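Local coordinates for protein diphosphomevalonate decarboxylase, putative (Trypanosoma brucei, PDB 2HKE) that probably catalyses the ATP-dependent decarboxylation of (R)-5-diphosphomevalonate to isopentenyl diphosphate, a step of the mevalonate pathway toward sterols, at residues M138-R141 / S146-R149. The protein carries 1 engineered substitution. Sequence-based numbering, arbitrary orientation.
Sequences MLAR and SACR
A140 lays its methyl group against the backbone and methyl of A147, with the two CB atoms 3.9 Å apart. The contact lies in the N-terminal domain, which has the ribosomal protein S5-like fold of the GHMP superfamily. After helix 136-143 the chain turns back, and a turn with helical backbone angles at 146-149 packs against the end part of the helix. R149 N donates a hydrogen bond to S146 O (3.1 Å) and closes that turn. The two methyls let the backbones come close: A147 CB rests on A140 O at 3.7 Å, and A140 CB lies 3.8 Å from A147 O. Beside this pair, the CB atoms of R141 and C148 touch at 3.7 Å, where the backbones come nearest, CA to CA 4.7 Å. R141 touches C148 through the base of its chain. Its CG stands anti to the backbone N (chi1 -164°), and a bend at chi3 (72°) takes the guanidinium away from the turn, where NH1 and NH2 hydrogen-bond to the carbonyl oxygens of C169 and L29. M138 O sits 4.0 Å off one face of the guanidinium, nearer its edge than its middle. W158 of strand 155-159 packs on both R141 and C148. The backbone of the turn is tied back to the helix by C148 O, hydrogen-bonded to S137 OG.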
# COMPACT_ATOMS: atom_id res chain seq x y z
N MET A 138 -3.80 8.53 -12.48
CA MET A 138 -3.93 9.95 -12.19
C MET A 138 -5.21 10.35 -11.50
O MET A 138 -5.19 11.25 -10.66
CB MET A 138 -3.72 10.79 -13.45
CG MET A 138 -2.26 10.70 -13.92
SD MET A 138 -2.00 11.73 -15.42
CE MET A 138 -3.23 12.99 -15.09
N LEU A 139 -6.31 9.68 -11.80
CA LEU A 139 -7.54 9.97 -11.05
C LEU A 139 -7.47 9.44 -9.62
O LEU A 139 -7.93 10.09 -8.69
CB LEU A 139 -8.72 9.36 -11.79
CG LEU A 139 -10.05 9.80 -11.24
CD1 LEU A 139 -10.25 11.28 -11.40
CD2 LEU A 139 -11.19 8.97 -11.89
N ALA A 140 -6.92 8.25 -9.45
CA ALA A 140 -6.75 7.63 -8.14
C ALA A 140 -5.89 8.53 -7.24
O ALA A 140 -6.20 8.69 -6.07
CB ALA A 140 -6.11 6.26 -8.29
N ARG A 141 -4.87 9.17 -7.83
CA ARG A 141 -3.92 10.07 -7.13
C ARG A 141 -4.63 11.20 -6.45
O ARG A 141 -4.29 11.59 -5.33
CB ARG A 141 -2.93 10.64 -8.15
CG ARG A 141 -1.72 11.25 -7.53
CD ARG A 141 -0.98 12.16 -8.48
NE ARG A 141 -1.72 13.39 -8.71
CZ ARG A 141 -2.09 13.89 -9.87
NH1 ARG A 141 -1.72 13.33 -11.02
NH2 ARG A 141 -2.71 15.04 -9.91
N SER A 146 -1.07 7.24 -2.54
CA SER A 146 -0.63 5.86 -2.70
C SER A 146 -1.60 5.04 -3.57
O SER A 146 -1.20 4.05 -4.15
CB SER A 146 -0.37 5.25 -1.33
OG SER A 146 -1.56 4.81 -0.78
N ALA A 147 -2.86 5.49 -3.73
CA ALA A 147 -3.81 4.78 -4.62
C ALA A 147 -3.31 4.74 -6.04
O ALA A 147 -3.61 3.80 -6.80
CB ALA A 147 -5.24 5.42 -4.57
N CYS A 148 -2.60 5.76 -6.45
CA CYS A 148 -2.13 5.80 -7.80
C CYS A 148 -1.19 4.64 -8.17
O CYS A 148 -1.12 4.25 -9.37
CB CYS A 148 -1.53 7.19 -8.06
SG CYS A 148 0.21 7.37 -7.82
N ARG A 149 -0.57 3.98 -7.18
CA ARG A 149 0.34 2.90 -7.50
C ARG A 149 -0.34 1.53 -7.57
O ARG A 149 0.28 0.57 -7.99
CB ARG A 149 1.49 2.85 -6.51
CG ARG A 149 2.36 4.15 -6.45
CD ARG A 149 3.56 3.90 -5.54
NE ARG A 149 3.10 3.36 -4.24
CZ ARG A 149 2.99 4.04 -3.11
NH1 ARG A 149 3.38 5.30 -3.03
NH2 ARG A 149 2.46 3.44 -2.06